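Local coordinates for Oxidored_FMN domain-containing protein ([Pseudomonas] geniculata N1, PDB 6L6J) that probably works as a 6-hydroxypseudooxynicotine amine oxidase, carrying FMN and a [4Fe-4S] cluster and also binding ADP, at residues A[501-506]-A[588-593]; A[521-526]-A[612-617]; A[526-531]-A[551-556]; A[547-552]-A[580-585]. One frame throughout, in Å; residues are numbered along the deposited sequence.

Contact 1. Residues A[501-506]-A[588-593]; sequences CDLPHV and ASIGPS
The side chain of His-505 is folded back between its own backbone N and carbonyl carbon (chi1 78°), which carries the imidazole against residues 590-592, while Ile-590, whose CG1 has chi1 -60° and whose CG2 therefore falls anti to the backbone N, presents that CG2 methyl obliquely to the ring. The setting is a type I beta turn, Leu-503 to Val-506, closed by Val-506 N to Leu-503 O and leading into strand 506-507; it packs against the place where strand 585-590 of a beta hairpin gives way to its turn. A classic bulge at Ala-588 and Ser-589, opposite Lys-596, marks the same strand. Two groups sandwich the imidazole. Pro-592 O sits over the centre of one face, 3.7 Å from His-505 NE2, and the neighbouring Val-506 lays CG2 toward the rim of the other. A histidine suits this half-open spot because its flat ring fits between these groups while its nitrogen can still reach water. Branched aliphatic side chains suit the inner side: Val-506 CG2 and Ile-590 CG2 touch tip to tip at 3.8 Å, and Leu-503 CD1 comes within 4.4 Å of Ile-590 CG2. Ile-590 touches Val-595 of its own antiparallel sheet and Val-613 of the mixed sheet, and so bridges the two. Replacing the imidazole by the methyl of an alanine would probably open a gap beside Pro-592 O and leave the bound water without its nitrogen partner. That water lies in the ring plane at its edge, 2.6 Å from His-505 NE2, and probably donates to Gly-591 O at 2.9 Å.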
loop_
_atom_site.group_PDB
_atom_site.type_symbol
_atom_site.label_atom_id
_atom_site.label_comp_id
_atom_site.label_asym_id
_atom_site.label_seq_id
_atom_site.Cartn_x
_atom_site.Cartn_y
_atom_site.Cartn_z
ATOM N N CYS A 501 -9.011 -33.957 11.727
ATOM C CA CYS A 501 -8.600 -32.604 12.215
ATOM C C CYS A 501 -8.269 -32.633 13.717
ATOM O O CYS A 501 -7.510 -31.767 14.136
ATOM C CB CYS A 501 -9.664 -31.548 11.944
ATOM S SG CYS A 501 -11.216 -31.861 12.821
ATOM N N ASP A 502 -8.795 -33.590 14.491
ATOM C CA ASP A 502 -8.587 -33.631 15.968
ATOM C C ASP A 502 -7.383 -34.526 16.329
ATOM O O ASP A 502 -7.029 -34.599 17.518
ATOM C CB ASP A 502 -9.887 -34.000 16.682
ATOM C CG ASP A 502 -10.952 -32.910 16.611
ATOM O OD1 ASP A 502 -10.584 -31.698 16.555
ATOM O OD2 ASP A 502 -12.153 -33.265 16.611
ATOM N N LEU A 503 -6.713 -35.128 15.348
ATOM C CA LEU A 503 -5.447 -35.871 15.598
ATOM C C LEU A 503 -4.389 -34.903 16.142
ATOM O O LEU A 503 -4.283 -33.761 15.693
ATOM C CB LEU A 503 -4.999 -36.575 14.315
ATOM C CG LEU A 503 -5.987 -37.606 13.761
ATOM C CD1 LEU A 503 -5.656 -37.943 12.311
ATOM C CD2 LEU A 503 -6.013 -38.864 14.613
ATOM N N PRO A 504 -3.582 -35.322 17.150
ATOM C CA PRO A 504 -2.687 -34.403 17.864
ATOM C C PRO A 504 -1.541 -33.814 17.020
ATOM O O PRO A 504 -0.987 -32.815 17.427
ATOM C CB PRO A 504 -2.099 -35.283 18.983
ATOM C CG PRO A 504 -2.175 -36.692 18.412
ATOM C CD PRO A 504 -3.484 -36.704 17.659
ATOM N N HIS A 505 -1.210 -34.429 15.879
ATOM C CA HIS A 505 -0.167 -33.897 14.960
ATOM C C HIS A 505 -0.722 -32.693 14.165
ATOM O O HIS A 505 0.096 -31.993 13.498
ATOM C CB HIS A 505 0.419 -35.025 14.089
ATOM C CG HIS A 505 -0.441 -35.431 12.939
ATOM N ND1 HIS A 505 -1.696 -35.978 13.119
ATOM C CD2 HIS A 505 -0.233 -35.362 11.602
ATOM C CE1 HIS A 505 -2.227 -36.222 11.936
ATOM N NE2 HIS A 505 -1.355 -35.842 10.987
ATOM N N VAL A 506 -2.048 -32.459 14.215
ATOM C CA VAL A 506 -2.734 -31.335 13.498
ATOM C C VAL A 506 -2.664 -30.059 14.353
ATOM O O VAL A 506 -3.004 -30.111 15.553
ATOM C CB VAL A 506 -4.182 -31.687 13.122
ATOM C CG1 VAL A 506 -4.851 -30.556 12.345
ATOM C CG2 VAL A 506 -4.259 -32.980 12.327
ATOM N N ALA A 588 -9.245 -33.797 1.592
ATOM C CA ALA A 588 -10.405 -34.698 1.810
ATOM C C ALA A 588 -10.428 -35.126 3.278
ATOM O O ALA A 588 -11.520 -35.111 3.903
ATOM C CB ALA A 588 -10.338 -35.901 0.901
ATOM N N SER A 589 -9.260 -35.476 3.813
ATOM C CA SER A 589 -9.121 -36.186 5.113
ATOM C C SER A 589 -7.659 -36.144 5.577
ATOM O O SER A 589 -6.766 -36.051 4.708
ATOM C CB SER A 589 -9.644 -37.619 5.000
ATOM O OG SER A 589 -8.640 -38.500 4.493
ATOM N N ILE A 590 -7.447 -36.241 6.894
ATOM C CA ILE A 590 -6.100 -36.233 7.532
ATOM C C ILE A 590 -5.917 -37.546 8.292
ATOM O O ILE A 590 -6.652 -37.733 9.262
ATOM C CB ILE A 590 -5.915 -35.012 8.457
ATOM C CG1 ILE A 590 -6.048 -33.692 7.689
ATOM C CG2 ILE A 590 -4.579 -35.098 9.176
ATOM C CD1 ILE A 590 -6.158 -32.461 8.574
ATOM N N GLY A 591 -4.954 -38.379 7.876
ATOM C CA GLY A 591 -4.518 -39.590 8.606
ATOM C C GLY A 591 -3.321 -39.339 9.530
ATOM O O GLY A 591 -2.751 -38.245 9.564
ATOM N N PRO A 592 -2.880 -40.366 10.293
ATOM C CA PRO A 592 -1.815 -40.213 11.295
ATOM C C PRO A 592 -0.475 -39.669 10.773
ATOM O O PRO A 592 0.266 -39.095 11.556
ATOM C CB PRO A 592 -1.558 -41.649 11.797
ATOM C CG PRO A 592 -2.820 -42.409 11.481
ATOM C CD PRO A 592 -3.398 -41.745 10.240
ATOM N N SER A 593 -0.169 -39.914 9.500
ATOM C CA SER A 593 1.143 -39.580 8.888
ATOM C C SER A 593 0.999 -39.250 7.392
ATOM O O SER A 593 2.019 -39.246 6.674
ATOM C CB SER A 593 2.104 -40.726 9.099
ATOM O OG SER A 593 1.818 -41.793 8.196
HETATM O O HOH W 1 -1.098 -36.156 8.459
#

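Contact 2. Residues A[521-526]-A[612-617]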
loop_
_atom_site.group_PDB
_atom_site.type_symbol
_atom_site.label_atom_id
_atom_site.label_comp_id
_atom_site.label_asym_id
_atom_site.label_seq_id
_atom_site.Cartn_x
_atom_site.Cartn_y
_atom_site.Cartn_z
ATOM N N GLY A 521 10.788 -33.254 10.335
ATOM C CA GLY A 521 9.996 -34.040 9.377
ATOM C C GLY A 521 9.264 -33.145 8.398
ATOM O O GLY A 521 9.649 -31.955 8.254
ATOM N N SER A 522 8.263 -33.724 7.728
ATOM C CA SER A 522 7.439 -33.072 6.691
ATOM C C SER A 522 6.272 -32.377 7.394
ATOM O O SER A 522 5.903 -32.805 8.494
ATOM C CB SER A 522 6.979 -34.073 5.681
ATOM O OG SER A 522 6.204 -35.083 6.317
ATOM N N VAL A 523 5.744 -31.310 6.798
ATOM C CA VAL A 523 4.538 -30.598 7.305
ATOM C C VAL A 523 3.804 -29.984 6.107
ATOM O O VAL A 523 4.468 -29.378 5.214
ATOM C CB VAL A 523 4.888 -29.565 8.392
ATOM C CG1 VAL A 523 6.047 -28.682 7.979
ATOM C CG2 VAL A 523 3.694 -28.712 8.774
ATOM N N ILE A 524 2.485 -30.196 6.087
ATOM C CA ILE A 524 1.534 -29.565 5.126
ATOM C C ILE A 524 0.893 -28.352 5.798
ATOM O O ILE A 524 0.296 -28.507 6.902
ATOM C CB ILE A 524 0.473 -30.564 4.636
ATOM C CG1 ILE A 524 1.052 -31.479 3.552
ATOM C CG2 ILE A 524 -0.759 -29.819 4.156
ATOM C CD1 ILE A 524 0.157 -32.633 3.174
ATOM N N VAL A 525 1.028 -27.190 5.162
ATOM C CA VAL A 525 0.306 -25.944 5.562
ATOM C C VAL A 525 -0.807 -25.776 4.551
ATOM O O VAL A 525 -0.489 -25.711 3.361
ATOM C CB VAL A 525 1.216 -24.704 5.621
ATOM C CG1 VAL A 525 0.502 -23.509 6.210
ATOM C CG2 VAL A 525 2.480 -24.986 6.410
ATOM N N TYR A 526 -2.052 -25.818 5.024
ATOM C CA TYR A 526 -3.279 -25.738 4.192
ATOM C C TYR A 526 -3.830 -24.325 4.327
ATOM O O TYR A 526 -4.136 -23.903 5.470
ATOM C CB TYR A 526 -4.268 -26.819 4.616
ATOM C CG TYR A 526 -5.481 -26.981 3.734
ATOM C CD1 TYR A 526 -5.372 -27.097 2.356
ATOM C CD2 TYR A 526 -6.744 -27.090 4.294
ATOM C CE1 TYR A 526 -6.494 -27.284 1.566
ATOM C CE2 TYR A 526 -7.872 -27.287 3.519
ATOM C CZ TYR A 526 -7.746 -27.374 2.150
ATOM O OH TYR A 526 -8.870 -27.548 1.398
ATOM N N ALA A 612 3.430 -33.423 10.338
ATOM C CA ALA A 612 2.558 -32.367 10.904
ATOM C C ALA A 612 1.674 -31.765 9.799
ATOM O O ALA A 612 1.920 -32.035 8.574
ATOM C CB ALA A 612 3.387 -31.316 11.588
ATOM N N VAL A 613 0.663 -31.001 10.231
ATOM C CA VAL A 613 -0.365 -30.360 9.357
ATOM C C VAL A 613 -0.768 -29.048 10.015
ATOM O O VAL A 613 -1.221 -29.122 11.180
ATOM C CB VAL A 613 -1.596 -31.270 9.182
ATOM C CG1 VAL A 613 -2.743 -30.545 8.486
ATOM C CG2 VAL A 613 -1.253 -32.565 8.453
ATOM N N VAL A 614 -0.600 -27.908 9.337
ATOM C CA VAL A 614 -1.137 -26.626 9.880
ATOM C C VAL A 614 -2.347 -26.234 9.023
ATOM O O VAL A 614 -2.186 -26.054 7.786
ATOM C CB VAL A 614 -0.085 -25.505 9.985
ATOM C CG1 VAL A 614 -0.574 -24.394 10.898
ATOM C CG2 VAL A 614 1.262 -26.017 10.473
ATOM N N LEU A 615 -3.525 -26.195 9.657
ATOM C CA LEU A 615 -4.781 -25.679 9.062
ATOM C C LEU A 615 -4.872 -24.155 9.276
ATOM O O LEU A 615 -4.962 -23.713 10.427
ATOM C CB LEU A 615 -5.962 -26.425 9.692
ATOM C CG LEU A 615 -5.990 -27.939 9.469
ATOM C CD1 LEU A 615 -7.121 -28.585 10.244
ATOM C CD2 LEU A 615 -6.118 -28.292 7.994
ATOM N N VAL A 616 -4.818 -23.393 8.179
ATOM C CA VAL A 616 -5.008 -21.910 8.147
ATOM C C VAL A 616 -6.263 -21.625 7.311
ATOM O O VAL A 616 -6.127 -21.448 6.074
ATOM C CB VAL A 616 -3.764 -21.180 7.586
ATOM C CG1 VAL A 616 -3.707 -19.744 8.077
ATOM C CG2 VAL A 616 -2.458 -21.885 7.922
ATOM N N THR A 617 -7.438 -21.598 7.962
ATOM C CA THR A 617 -8.767 -21.585 7.278
ATOM C C THR A 617 -9.691 -20.463 7.787
ATOM O O THR A 617 -10.743 -20.249 7.165
ATOM C CB THR A 617 -9.449 -22.958 7.391
ATOM O OG1 THR A 617 -9.703 -23.199 8.772
ATOM C CG2 THR A 617 -8.611 -24.078 6.811
#
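Val-523 and Ala-612 meet on an apolar face of the sheet, Val-523 CG2 standing 3.8 Å from Ala-612 CB. The same methyl, anti to the backbone N, also reaches Val-614 CG2 at 4.0 Å. Further on, Val-525 CG1 meets Val-616 CG2 at 3.8 Å. Beta-branched valines suit extended backbone, and helix 533-542 packs on Val-525 through Val-537 and Leu-541 and on Val-616 through Met-533 and Ala-534. The other face carries Ile-524, Val-613, Tyr-526 and Leu-615. Here Leu-615 CD2 comes up to Tyr-526 CD2 at 3.9 Å, while Val-595 of the antiparallel sheet covers Ile-524 and Val-613. A tyrosine serves here because its ring packs while its hydroxyl hydrogen-bonds to His-494 NE2. Five backbone hydrogen bonds alternate between the strands, among them Tyr-526 N to Val-614 O (2.8 Å, 174°) and Val-616 N to Tyr-526 O. At the margins, Ser-522 OG bonds to Asp-611 N, and Thr-617 OG1 to Val-490 O. With 522-527 between 547-552 and 612-621, and 580-582 beyond 547-552, the parallel strands run in the 3-2-1-4 order of a Rossmann-like alpha/beta domain.

Contact 3. Residues A[526-531]-A[551-556]; sequences YDEDYY and VTTASD
Val-551 O receives Asp-527 N in a straight backbone bond (2.9 Å, 169°), and Val-551 CG1 meets Tyr-526 CD1 at 3.9 Å, the side chains crossing at a slant. Thr-552 comes next. Its hydroxyl, set opposite the backbone N (chi1 -175°), donates to Asp-527 O at 2.9 Å and accepts from Ala-554 N in an ST turn; a threonine suits the place because its one hydroxyl can donate and accept at once. Asp-527 answers with an Asx turn: its OD1 takes the N-H groups of Asp-529 and Tyr-530 from the same face of the carboxylate, and OD2 bonds to Tyr-550 OH. These turns lie where the chain leaves the two strands, which are joined by a beta-alpha-beta crossover through helix 533-542 within the Rossmann-like domain. Thr-553 OG1 then meets Glu-528 OE2, at a separation too short to be trusted, and Tyr-530 OH at 2.8 Å, where the proton's place is unsettled; Thr-553 OG1 lies at the edge of the Tyr-530 ring, near its plane. The Ala-554 methyl suits a CH-pi contact: CB sits over that ring, 4.0 Å from its centroid, and Arg-492 makes a cation-pi contact with it. Replacing Tyr-530 by a serine would probably leave Ala-554 without its aromatic cover, Thr-553 OG1 without one polar neighbour and Arg-492 without its cation-pi partner.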
loop_
_atom_site.group_PDB
_atom_site.type_symbol
_atom_site.label_atom_id
_atom_site.label_comp_id
_atom_site.label_asym_id
_atom_site.label_seq_id
_atom_site.Cartn_x
_atom_site.Cartn_y
_atom_site.Cartn_z
ATOM N N TYR A 526 -2.052 -25.818 5.024
ATOM C CA TYR A 526 -3.279 -25.738 4.192
ATOM C C TYR A 526 -3.830 -24.325 4.327
ATOM O O TYR A 526 -4.136 -23.903 5.470
ATOM C CB TYR A 526 -4.268 -26.819 4.616
ATOM C CG TYR A 526 -5.481 -26.981 3.734
ATOM C CD1 TYR A 526 -5.372 -27.097 2.356
ATOM C CD2 TYR A 526 -6.744 -27.090 4.294
ATOM C CE1 TYR A 526 -6.494 -27.284 1.566
ATOM C CE2 TYR A 526 -7.872 -27.287 3.519
ATOM C CZ TYR A 526 -7.746 -27.374 2.150
ATOM O OH TYR A 526 -8.870 -27.548 1.398
ATOM N N ASP A 527 -3.856 -23.605 3.203
ATOM C CA ASP A 527 -4.259 -22.182 3.119
ATOM C C ASP A 527 -5.662 -22.093 2.514
ATOM O O ASP A 527 -5.790 -22.301 1.298
ATOM C CB ASP A 527 -3.236 -21.376 2.321
ATOM C CG ASP A 527 -3.547 -19.900 2.299
ATOM O OD1 ASP A 527 -4.366 -19.474 3.158
ATOM O OD2 ASP A 527 -2.968 -19.196 1.429
ATOM N N GLU A 528 -6.654 -21.821 3.367
ATOM C CA GLU A 528 -8.037 -21.411 3.006
ATOM C C GLU A 528 -8.293 -19.966 3.488
ATOM O O GLU A 528 -9.476 -19.565 3.547
ATOM C CB GLU A 528 -9.040 -22.361 3.665
ATOM C CG GLU A 528 -9.231 -23.655 2.907
ATOM C CD GLU A 528 -10.405 -23.638 1.951
ATOM O OE1 GLU A 528 -11.544 -23.522 2.434
ATOM O OE2 GLU A 528 -10.174 -23.721 0.732
ATOM N N ASP A 529 -7.241 -19.237 3.879
ATOM C CA ASP A 529 -7.318 -17.821 4.317
ATOM C C ASP A 529 -6.966 -16.923 3.133
ATOM O O ASP A 529 -7.627 -15.895 2.994
ATOM C CB ASP A 529 -6.375 -17.541 5.482
ATOM C CG ASP A 529 -6.184 -16.066 5.749
ATOM O OD1 ASP A 529 -7.035 -15.484 6.429
ATOM O OD2 ASP A 529 -5.201 -15.518 5.236
ATOM N N TYR A 530 -5.943 -17.291 2.352
ATOM C CA TYR A 530 -5.596 -16.693 1.028
ATOM C C TYR A 530 -4.753 -15.415 1.192
ATOM O O TYR A 530 -4.512 -14.700 0.171
ATOM C CB TYR A 530 -6.865 -16.387 0.206
ATOM C CG TYR A 530 -7.629 -17.578 -0.327
ATOM C CD1 TYR A 530 -7.277 -18.882 -0.011
ATOM C CD2 TYR A 530 -8.741 -17.397 -1.133
ATOM C CE1 TYR A 530 -7.975 -19.971 -0.509
ATOM C CE2 TYR A 530 -9.478 -18.469 -1.612
ATOM C CZ TYR A 530 -9.091 -19.760 -1.307
ATOM O OH TYR A 530 -9.797 -20.784 -1.850
ATOM N N TYR A 531 -4.303 -15.089 2.409
ATOM C CA TYR A 531 -3.419 -13.904 2.629
ATOM C C TYR A 531 -2.040 -14.360 3.140
ATOM O O TYR A 531 -1.538 -15.365 2.645
ATOM C CB TYR A 531 -4.239 -12.904 3.449
ATOM C CG TYR A 531 -3.656 -11.523 3.570
ATOM C CD1 TYR A 531 -2.630 -11.085 2.753
ATOM C CD2 TYR A 531 -4.105 -10.652 4.543
ATOM C CE1 TYR A 531 -2.062 -9.832 2.907
ATOM C CE2 TYR A 531 -3.569 -9.377 4.688
ATOM C CZ TYR A 531 -2.533 -8.963 3.875
ATOM O OH TYR A 531 -1.988 -7.707 4.010
ATOM N N VAL A 551 -0.121 -25.793 0.471
ATOM C CA VAL A 551 -1.281 -26.394 -0.261
ATOM C C VAL A 551 -2.444 -25.407 -0.186
ATOM O O VAL A 551 -2.805 -25.064 0.971
ATOM C CB VAL A 551 -1.687 -27.749 0.350
ATOM C CG1 VAL A 551 -2.881 -28.371 -0.372
ATOM C CG2 VAL A 551 -0.536 -28.739 0.408
ATOM N N THR A 552 -2.996 -24.963 -1.330
ATOM C CA THR A 552 -4.228 -24.132 -1.344
ATOM C C THR A 552 -5.272 -24.660 -2.345
ATOM O O THR A 552 -4.892 -25.312 -3.342
ATOM C CB THR A 552 -3.930 -22.653 -1.622
ATOM O OG1 THR A 552 -5.204 -22.007 -1.485
ATOM C CG2 THR A 552 -3.323 -22.397 -2.992
ATOM N N THR A 553 -6.541 -24.320 -2.076
ATOM C CA THR A 553 -7.727 -24.578 -2.938
ATOM C C THR A 553 -7.807 -23.527 -4.040
ATOM O O THR A 553 -8.445 -23.793 -5.070
ATOM C CB THR A 553 -9.016 -24.596 -2.109
ATOM O OG1 THR A 553 -9.067 -23.388 -1.348
ATOM C CG2 THR A 553 -9.109 -25.801 -1.189
ATOM N N ALA A 554 -7.157 -22.388 -3.820
ATOM C CA ALA A 554 -7.000 -21.281 -4.791
ATOM C C ALA A 554 -6.057 -21.690 -5.933
ATOM O O ALA A 554 -5.240 -22.626 -5.772
ATOM C CB ALA A 554 -6.514 -20.043 -4.070
ATOM N N SER A 555 -6.185 -21.020 -7.068
ATOM C CA SER A 555 -5.395 -21.306 -8.291
ATOM C C SER A 555 -3.979 -20.736 -8.172
ATOM O O SER A 555 -3.094 -21.221 -8.901
ATOM C CB SER A 555 -6.082 -20.772 -9.504
ATOM O OG SER A 555 -7.330 -21.412 -9.658
ATOM N N ASP A 556 -3.796 -19.737 -7.311
ATOM C CA ASP A 556 -2.512 -19.042 -7.085
ATOM C C ASP A 556 -2.197 -19.093 -5.598
ATOM O O ASP A 556 -3.123 -19.072 -4.784
ATOM C CB ASP A 556 -2.582 -17.613 -7.616
ATOM C CG ASP A 556 -2.746 -17.552 -9.119
ATOM O OD1 ASP A 556 -1.808 -17.933 -9.823
ATOM O OD2 ASP A 556 -3.793 -17.129 -9.558
#

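Contact 4. Residues A[547-552]-A[580-585]; sequences KVTYVT and EIVVGT
Strands 547-552 and 580-582 run parallel, their axes approaching to 4.5 Å at an angle of 18°, joined by alternating backbone bonds of which Val-582 N to Tyr-550 O (2.7 Å, 177°) is nearly straight and Thr-585 N to Thr-552 O prolongs the series past the second strand. Thr-549, Val-551, Glu-580 and Val-582 share a face. Thr-549 lies alongside Glu-580, and turns its methyl CG2, rather than its hydroxyl, to Val-582 CG2 at 3.5 Å. Val-551 runs beside Val-582, CG2 to CB 4.1 Å. The unit is a second beta-alpha-beta crossover, its connection including helix 567-577, and it adds a short strand beyond 547-552 in the parallel sheet. On the face turned to that helix, Ile-581 CG2 approaches Tyr-550 CD1 at 4.2 Å, and both residues rest on Met-574. Lys-547 and Glu-580 suit the solvent-facing start of the strands: each chain bends at chi2, bringing Lys-547 NZ to Glu-580 OE2 in a salt bridge of 3.1 Å, met nearly head-on; the lysine also has a weak bond to Gly-578 O. Past the strand the chain turns at Gly-584, whose positive phi favours glycine, and Thr-585 OG1 donates back to Val-583 O.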
loop_
_atom_site.group_PDB
_atom_site.type_symbol
_atom_site.label_atom_id
_atom_site.label_comp_id
_atom_site.label_asym_id
_atom_site.label_seq_id
_atom_site.Cartn_x
_atom_site.Cartn_y
_atom_site.Cartn_z
ATOM N N LYS A 547 10.618 -29.861 6.290
ATOM C CA LYS A 547 10.265 -29.862 4.850
ATOM C C LYS A 547 8.792 -29.444 4.753
ATOM O O LYS A 547 7.940 -30.219 5.213
ATOM C CB LYS A 547 10.539 -31.232 4.225
ATOM C CG LYS A 547 9.919 -31.470 2.850
ATOM C CD LYS A 547 10.592 -30.730 1.708
ATOM C CE LYS A 547 9.678 -30.539 0.510
ATOM N NZ LYS A 547 10.407 -30.044 -0.685
ATOM N N VAL A 548 8.526 -28.254 4.193
ATOM C CA VAL A 548 7.156 -27.676 4.062
ATOM C C VAL A 548 6.614 -27.905 2.645
ATOM O O VAL A 548 7.349 -27.614 1.682
ATOM C CB VAL A 548 7.130 -26.177 4.432
ATOM C CG1 VAL A 548 5.721 -25.608 4.343
ATOM C CG2 VAL A 548 7.694 -25.934 5.818
ATOM N N THR A 549 5.357 -28.351 2.551
ATOM C CA THR A 549 4.515 -28.209 1.338
ATOM C C THR A 549 3.391 -27.198 1.621
ATOM O O THR A 549 2.578 -27.435 2.533
ATOM C CB THR A 549 3.953 -29.561 0.873
ATOM O OG1 THR A 549 5.020 -30.403 0.442
ATOM C CG2 THR A 549 2.990 -29.457 -0.286
ATOM N N TYR A 550 3.316 -26.124 0.842
ATOM C CA TYR A 550 2.199 -25.138 0.905
ATOM C C TYR A 550 1.100 -25.607 -0.050
ATOM O O TYR A 550 1.404 -25.781 -1.259
ATOM C CB TYR A 550 2.677 -23.725 0.541
ATOM C CG TYR A 550 1.557 -22.748 0.300
ATOM C CD1 TYR A 550 0.986 -22.590 -0.957
ATOM C CD2 TYR A 550 1.036 -22.003 1.342
ATOM C CE1 TYR A 550 -0.045 -21.693 -1.170
ATOM C CE2 TYR A 550 0.003 -21.102 1.142
ATOM C CZ TYR A 550 -0.546 -20.955 -0.114
ATOM O OH TYR A 550 -1.581 -20.087 -0.292
ATOM N N VAL A 551 -0.121 -25.793 0.471
ATOM C CA VAL A 551 -1.281 -26.394 -0.261
ATOM C C VAL A 551 -2.444 -25.407 -0.186
ATOM O O VAL A 551 -2.805 -25.064 0.971
ATOM C CB VAL A 551 -1.687 -27.749 0.350
ATOM C CG1 VAL A 551 -2.881 -28.371 -0.372
ATOM C CG2 VAL A 551 -0.536 -28.739 0.408
ATOM N N THR A 552 -2.996 -24.963 -1.330
ATOM C CA THR A 552 -4.228 -24.132 -1.344
ATOM C C THR A 552 -5.272 -24.660 -2.345
ATOM O O THR A 552 -4.892 -25.312 -3.342
ATOM C CB THR A 552 -3.930 -22.653 -1.622
ATOM O OG1 THR A 552 -5.204 -22.007 -1.485
ATOM C CG2 THR A 552 -3.323 -22.397 -2.992
ATOM N N GLU A 580 7.539 -26.578 -1.117
ATOM C CA GLU A 580 6.645 -27.140 -2.158
ATOM C C GLU A 580 5.376 -26.269 -2.245
ATOM O O GLU A 580 4.782 -25.943 -1.175
ATOM C CB GLU A 580 6.297 -28.581 -1.801
ATOM C CG GLU A 580 6.142 -29.476 -3.003
ATOM C CD GLU A 580 7.440 -29.701 -3.759
ATOM O OE1 GLU A 580 7.377 -29.739 -5.026
ATOM O OE2 GLU A 580 8.508 -29.860 -3.081
ATOM N N ILE A 581 4.992 -25.900 -3.474
ATOM C CA ILE A 581 3.719 -25.197 -3.783
ATOM C C ILE A 581 2.778 -26.181 -4.496
ATOM O O ILE A 581 3.110 -26.615 -5.628
ATOM C CB ILE A 581 3.968 -23.933 -4.622
ATOM C CG1 ILE A 581 5.080 -23.071 -4.030
ATOM C CG2 ILE A 581 2.673 -23.151 -4.808
ATOM C CD1 ILE A 581 5.578 -21.986 -4.966
ATOM N N VAL A 582 1.646 -26.484 -3.849
ATOM C CA VAL A 582 0.477 -27.194 -4.433
ATOM C C VAL A 582 -0.720 -26.235 -4.500
ATOM O O VAL A 582 -1.039 -25.606 -3.481
ATOM C CB VAL A 582 0.130 -28.458 -3.612
ATOM C CG1 VAL A 582 -1.023 -29.247 -4.244
ATOM C CG2 VAL A 582 1.337 -29.367 -3.405
ATOM N N VAL A 583 -1.418 -26.206 -5.636
ATOM C CA VAL A 583 -2.586 -25.310 -5.886
ATOM C C VAL A 583 -3.790 -26.089 -6.430
ATOM O O VAL A 583 -3.679 -27.303 -6.686
ATOM C CB VAL A 583 -2.182 -24.166 -6.820
ATOM C CG1 VAL A 583 -1.141 -23.282 -6.119
ATOM C CG2 VAL A 583 -1.698 -24.666 -8.182
ATOM N N GLY A 584 -4.928 -25.390 -6.549
ATOM C CA GLY A 584 -6.236 -25.962 -6.935
ATOM C C GLY A 584 -6.477 -27.325 -6.304
ATOM O O GLY A 584 -7.027 -28.200 -7.011
ATOM N N THR A 585 -6.113 -27.482 -5.029
ATOM C CA THR A 585 -6.126 -28.765 -4.293
ATOM C C THR A 585 -6.759 -28.557 -2.917
ATOM O O THR A 585 -6.342 -27.633 -2.193
ATOM C CB THR A 585 -4.717 -29.374 -4.155
ATOM O OG1 THR A 585 -4.197 -29.708 -5.438
ATOM C CG2 THR A 585 -4.691 -30.652 -3.355
#

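Contacts 2, 3 and 4 follow one another across a single sheet: strand 522-527 serves contacts 2 and 3, strand 547-552 contacts 3 and 4. Their centres lie close, about 12 Å between contacts 2 and 3 and about 8 Å between contacts 3 and 4. Contact 1 sits beyond the other flank, about 10 Å from contact 2, centre to centre, and about 19 Å from contact 3; its Val-506 packs on Leu-615 of contact 2. In sequence, contacts 3 and 4 fall within the span that contact 2 encloses, whereas contacts 1 and 2 interleave. Successive crossovers thus link strands 522-527, 547-552 and 580-582, and the returning strand 612-621 joins the parallel sheet beside strand 522-527.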